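Local coordinates for protein 2-c-methyl-d-erythritol 4-phosphate cytidylyltransferase (Streptococcus pneumoniae, PDB 2VSH) that transfers the cytidylyl group of CTP to D-ribitol 5-phosphate, making the CDP-activated ribitol used for teichoic acid precursors, at residues A[1-10]-A[100-114]. Numbering follows the deposited sequence.
Sequences HMIYAGILAG and YRPLTPEDIVVTHDS
M2 N and D107 OD1 form a nearly straight hydrogen bond of 2.8 Å that opens a ladder between parallel neighbours in the mixed sheet of this GT-A-type nucleotidyltransferase fold. M2, Y4, G6 and L8 each lend N and O to 107-114. V110 N to Y4 O is the shortest rung, 2.7 Å, whereas G6 N approaches V110 O from 47° above the carbonyl plane. D107 OD1 takes M2 N on its anti side, tilted out of the carboxylate plane, fastening turn 104-107 to M2; OD2 takes T104 N from above that plane, bracing the turn internally. Helix 86-100 packs against Y4 and L8 on their face. With Y4 CG beside its backbone N (chi1 -61°), the ring extends to the end of that helix, where its OH meets the edge of the Y100 ring in plane, 3.6 Å from CD2. A water 2.6 Å from Y4 OH bonds to R101 O and, weakly, D107 OD2. G6 leaves its face to V109, whose CG2 comes within 3.8 Å of G6 CA. On the other face, I3 CG2 touches V110 CG2. At the C-terminal ends L8, A9 and S114 reach the probable CTP site, with A9 CB 3.5 Å from S114 CB.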
loop_
_atom_site.group_PDB
_atom_site.type_symbol
_atom_site.label_atom_id
_atom_site.label_comp_id
_atom_site.label_asym_id
_atom_site.label_seq_id
_atom_site.Cartn_x
_atom_site.Cartn_y
_atom_site.Cartn_z
ATOM N N HIS A 1 22.315 29.710 -3.177
ATOM C CA HIS A 1 20.933 29.544 -3.717
ATOM C C HIS A 1 19.938 29.420 -2.570
ATOM O O HIS A 1 20.324 29.205 -1.413
ATOM C CB HIS A 1 20.848 28.319 -4.631
ATOM C CG HIS A 1 21.270 27.044 -3.971
ATOM N ND1 HIS A 1 20.370 26.160 -3.409
ATOM C CD2 HIS A 1 22.496 26.504 -3.780
ATOM C CE1 HIS A 1 21.027 25.131 -2.898
ATOM N NE2 HIS A 1 22.317 25.316 -3.110
ATOM N N MET A 2 18.659 29.572 -2.887
ATOM C CA MET A 2 17.615 29.433 -1.874
ATOM C C MET A 2 17.039 28.025 -1.828
ATOM O O MET A 2 17.020 27.325 -2.839
ATOM C CB MET A 2 16.487 30.429 -2.131
ATOM C CG MET A 2 16.896 31.890 -2.159
ATOM S SD MET A 2 17.379 32.485 -0.526
ATOM C CE MET A 2 16.806 34.165 -0.659
ATOM N N ILE A 3 16.558 27.625 -0.651
ATOM C CA ILE A 3 15.812 26.391 -0.491
ATOM C C ILE A 3 14.481 26.745 0.167
ATOM O O ILE A 3 14.445 27.390 1.222
ATOM C CB ILE A 3 16.553 25.349 0.387
ATOM C CG1 ILE A 3 17.930 25.020 -0.187
ATOM C CG2 ILE A 3 15.721 24.086 0.507
ATOM C CD1 ILE A 3 18.880 24.363 0.817
ATOM N N TYR A 4 13.393 26.343 -0.477
ATOM C CA TYR A 4 12.047 26.596 0.024
ATOM C C TYR A 4 11.367 25.284 0.368
ATOM O O TYR A 4 11.694 24.232 -0.200
ATOM C CB TYR A 4 11.230 27.348 -1.035
ATOM C CG TYR A 4 11.832 28.704 -1.387
ATOM C CD1 TYR A 4 12.718 28.847 -2.459
ATOM C CD2 TYR A 4 11.545 29.822 -0.622
ATOM C CE1 TYR A 4 13.286 30.109 -2.776
ATOM C CE2 TYR A 4 12.100 31.062 -0.917
ATOM C CZ TYR A 4 12.966 31.200 -1.995
ATOM O OH TYR A 4 13.513 32.429 -2.267
ATOM N N ALA A 5 10.430 25.331 1.312
ATOM C CA ALA A 5 9.512 24.220 1.491
ATOM C C ALA A 5 8.251 24.555 0.712
ATOM O O ALA A 5 7.785 25.710 0.735
ATOM C CB ALA A 5 9.194 23.973 2.963
ATOM N N GLY A 6 7.726 23.546 0.009
ATOM C CA GLY A 6 6.469 23.644 -0.747
ATOM C C GLY A 6 5.456 22.658 -0.194
ATOM O O GLY A 6 5.451 21.478 -0.564
ATOM N N ILE A 7 4.575 23.146 0.676
ATOM C CA ILE A 7 3.602 22.288 1.360
ATOM C C ILE A 7 2.289 22.207 0.564
ATOM O O ILE A 7 1.599 23.231 0.355
ATOM C CB ILE A 7 3.370 22.761 2.831
ATOM C CG1 ILE A 7 4.711 22.905 3.586
ATOM C CG2 ILE A 7 2.385 21.847 3.565
ATOM C CD1 ILE A 7 5.584 21.630 3.661
ATOM N N LEU A 8 1.960 20.988 0.123
ATOM C CA LEU A 8 0.808 20.728 -0.727
ATOM C C LEU A 8 -0.385 20.410 0.127
ATOM O O LEU A 8 -0.493 19.319 0.705
ATOM C CB LEU A 8 1.109 19.596 -1.715
ATOM C CG LEU A 8 2.218 19.971 -2.705
ATOM C CD1 LEU A 8 2.942 18.749 -3.199
ATOM C CD2 LEU A 8 1.635 20.774 -3.865
ATOM N N ALA A 9 -1.274 21.393 0.213
ATOM C CA ALA A 9 -2.385 21.368 1.162
ATOM C C ALA A 9 -3.691 21.736 0.463
ATOM O O ALA A 9 -4.611 22.287 1.079
ATOM C CB ALA A 9 -2.089 22.320 2.307
ATOM N N GLY A 10 -3.776 21.416 -0.826
ATOM C CA GLY A 10 -4.994 21.648 -1.609
ATOM C C GLY A 10 -5.794 20.378 -1.859
ATOM O O GLY A 10 -6.128 19.627 -0.924
ATOM N N TYR A 100 8.153 36.341 -4.236
ATOM C CA TYR A 100 8.926 36.676 -3.038
ATOM C C TYR A 100 10.341 37.156 -3.414
ATOM O O TYR A 100 10.759 38.255 -3.021
ATOM C CB TYR A 100 8.968 35.479 -2.038
ATOM C CG TYR A 100 10.057 35.647 -0.987
ATOM C CD1 TYR A 100 9.981 36.676 -0.041
ATOM C CD2 TYR A 100 11.176 34.810 -0.968
ATOM C CE1 TYR A 100 10.996 36.872 0.895
ATOM C CE2 TYR A 100 12.201 34.997 -0.030
ATOM C CZ TYR A 100 12.099 36.026 0.898
ATOM O OH TYR A 100 13.098 36.229 1.832
ATOM N N ARG A 101 11.076 36.336 -4.172
ATOM C CA ARG A 101 12.429 36.704 -4.667
ATOM C C ARG A 101 12.624 36.047 -6.029
ATOM O O ARG A 101 12.549 34.818 -6.119
ATOM C CB ARG A 101 13.529 36.215 -3.706
ATOM C CG ARG A 101 14.931 36.823 -3.963
ATOM C CD ARG A 101 15.043 38.167 -3.290
ATOM N NE ARG A 101 16.344 38.821 -3.414
ATOM C CZ ARG A 101 16.635 39.976 -2.823
ATOM N NH1 ARG A 101 15.721 40.576 -2.059
ATOM N NH2 ARG A 101 17.835 40.528 -2.981
ATOM N N PRO A 102 12.857 36.855 -7.091
ATOM C CA PRO A 102 12.941 36.278 -8.441
ATOM C C PRO A 102 13.854 35.047 -8.493
ATOM O O PRO A 102 14.978 35.081 -8.007
ATOM C CB PRO A 102 13.485 37.428 -9.281
ATOM C CG PRO A 102 12.974 38.671 -8.567
ATOM C CD PRO A 102 13.054 38.320 -7.103
ATOM N N LEU A 103 13.345 33.968 -9.066
ATOM C CA LEU A 103 14.040 32.683 -9.110
ATOM C C LEU A 103 15.326 32.731 -9.898
ATOM O O LEU A 103 15.418 33.445 -10.900
ATOM C CB LEU A 103 13.155 31.620 -9.765
ATOM C CG LEU A 103 11.907 31.075 -9.091
ATOM C CD1 LEU A 103 11.126 30.335 -10.160
ATOM C CD2 LEU A 103 12.230 30.147 -7.897
ATOM N N THR A 104 16.306 31.948 -9.456
ATOM C CA THR A 104 17.496 31.664 -10.265
ATOM C C THR A 104 17.431 30.170 -10.592
ATOM O O THR A 104 16.579 29.463 -10.036
ATOM C CB THR A 104 18.828 31.999 -9.525
ATOM O OG1 THR A 104 19.011 31.090 -8.427
ATOM C CG2 THR A 104 18.860 33.451 -9.040
ATOM N N PRO A 105 18.301 29.677 -11.503
ATOM C CA PRO A 105 18.280 28.251 -11.867
ATOM C C PRO A 105 18.593 27.267 -10.740
ATOM O O PRO A 105 18.270 26.086 -10.856
ATOM C CB PRO A 105 19.389 28.147 -12.924
ATOM C CG PRO A 105 19.502 29.501 -13.476
ATOM C CD PRO A 105 19.299 30.410 -12.304
ATOM N N GLU A 106 19.256 27.735 -9.690
ATOM C CA GLU A 106 19.728 26.841 -8.642
ATOM C C GLU A 106 18.796 26.777 -7.431
ATOM O O GLU A 106 18.946 25.891 -6.593
ATOM C CB GLU A 106 21.182 27.144 -8.231
ATOM C CG GLU A 106 22.245 26.751 -9.299
ATOM C CD GLU A 106 22.082 25.303 -9.813
ATOM O OE1 GLU A 106 21.987 24.359 -8.995
ATOM O OE2 GLU A 106 22.043 25.107 -11.050
ATOM N N ASP A 107 17.815 27.677 -7.366
ATOM C CA ASP A 107 16.844 27.674 -6.262
ATOM C C ASP A 107 16.027 26.381 -6.239
ATOM O O ASP A 107 15.557 25.931 -7.275
ATOM C CB ASP A 107 15.902 28.880 -6.337
ATOM C CG ASP A 107 16.616 30.199 -6.132
ATOM O OD1 ASP A 107 17.669 30.225 -5.458
ATOM O OD2 ASP A 107 16.141 31.218 -6.671
ATOM N N ILE A 108 15.872 25.799 -5.050
ATOM C CA ILE A 108 15.279 24.474 -4.881
ATOM C C ILE A 108 13.969 24.545 -4.069
ATOM O O ILE A 108 13.825 25.406 -3.201
ATOM C CB ILE A 108 16.313 23.540 -4.191
ATOM C CG1 ILE A 108 17.346 23.039 -5.202
ATOM C CG2 ILE A 108 15.639 22.350 -3.509
ATOM C CD1 ILE A 108 18.659 22.618 -4.546
ATOM N N VAL A 109 13.005 23.675 -4.378
ATOM C CA VAL A 109 11.815 23.526 -3.552
ATOM C C VAL A 109 11.732 22.096 -3.030
ATOM O O VAL A 109 11.866 21.139 -3.797
ATOM C CB VAL A 109 10.481 23.964 -4.265
ATOM C CG1 VAL A 109 10.147 23.082 -5.487
ATOM C CG2 VAL A 109 9.303 23.972 -3.284
ATOM N N VAL A 110 11.558 21.970 -1.721
ATOM C CA VAL A 110 11.272 20.685 -1.084
ATOM C C VAL A 110 9.752 20.563 -0.960
ATOM O O VAL A 110 9.154 21.147 -0.053
ATOM C CB VAL A 110 11.971 20.557 0.316
ATOM C CG1 VAL A 110 11.675 19.191 0.969
ATOM C CG2 VAL A 110 13.489 20.737 0.205
ATOM N N THR A 111 9.124 19.824 -1.887
ATOM C CA THR A 111 7.676 19.640 -1.891
ATOM C C THR A 111 7.252 18.472 -1.001
ATOM O O THR A 111 7.934 17.449 -0.941
ATOM C CB THR A 111 7.069 19.452 -3.327
ATOM O OG1 THR A 111 7.437 18.170 -3.858
ATOM C CG2 THR A 111 7.515 20.575 -4.276
ATOM N N HIS A 112 6.126 18.638 -0.296
ATOM C CA HIS A 112 5.717 17.660 0.707
ATOM C C HIS A 112 4.214 17.758 0.969
ATOM O O HIS A 112 3.665 18.862 1.031
ATOM C CB HIS A 112 6.514 17.882 2.015
ATOM C CG HIS A 112 6.272 16.834 3.058
ATOM N ND1 HIS A 112 6.691 15.528 2.910
ATOM C CD2 HIS A 112 5.641 16.896 4.257
ATOM C CE1 HIS A 112 6.343 14.835 3.984
ATOM N NE2 HIS A 112 5.691 15.637 4.808
ATOM N N ASP A 113 3.562 16.606 1.116
ATOM C CA ASP A 113 2.122 16.530 1.429
ATOM C C ASP A 113 1.821 17.155 2.784
ATOM O O ASP A 113 2.497 16.838 3.759
ATOM C CB ASP A 113 1.676 15.067 1.514
ATOM C CG ASP A 113 1.734 14.343 0.183
ATOM O OD1 ASP A 113 1.572 14.988 -0.876
ATOM O OD2 ASP A 113 1.923 13.111 0.203
ATOM N N SER A 114 0.767 17.970 2.867
ATOM C CA SER A 114 0.328 18.528 4.160
ATOM C C SER A 114 -0.065 17.459 5.166
ATOM O O SER A 114 0.097 17.662 6.366
ATOM C CB SER A 114 -0.849 19.481 3.986
ATOM O OG SER A 114 -1.951 18.768 3.469
HETATM O O HOH W 1 13.803 32.875 -4.820
#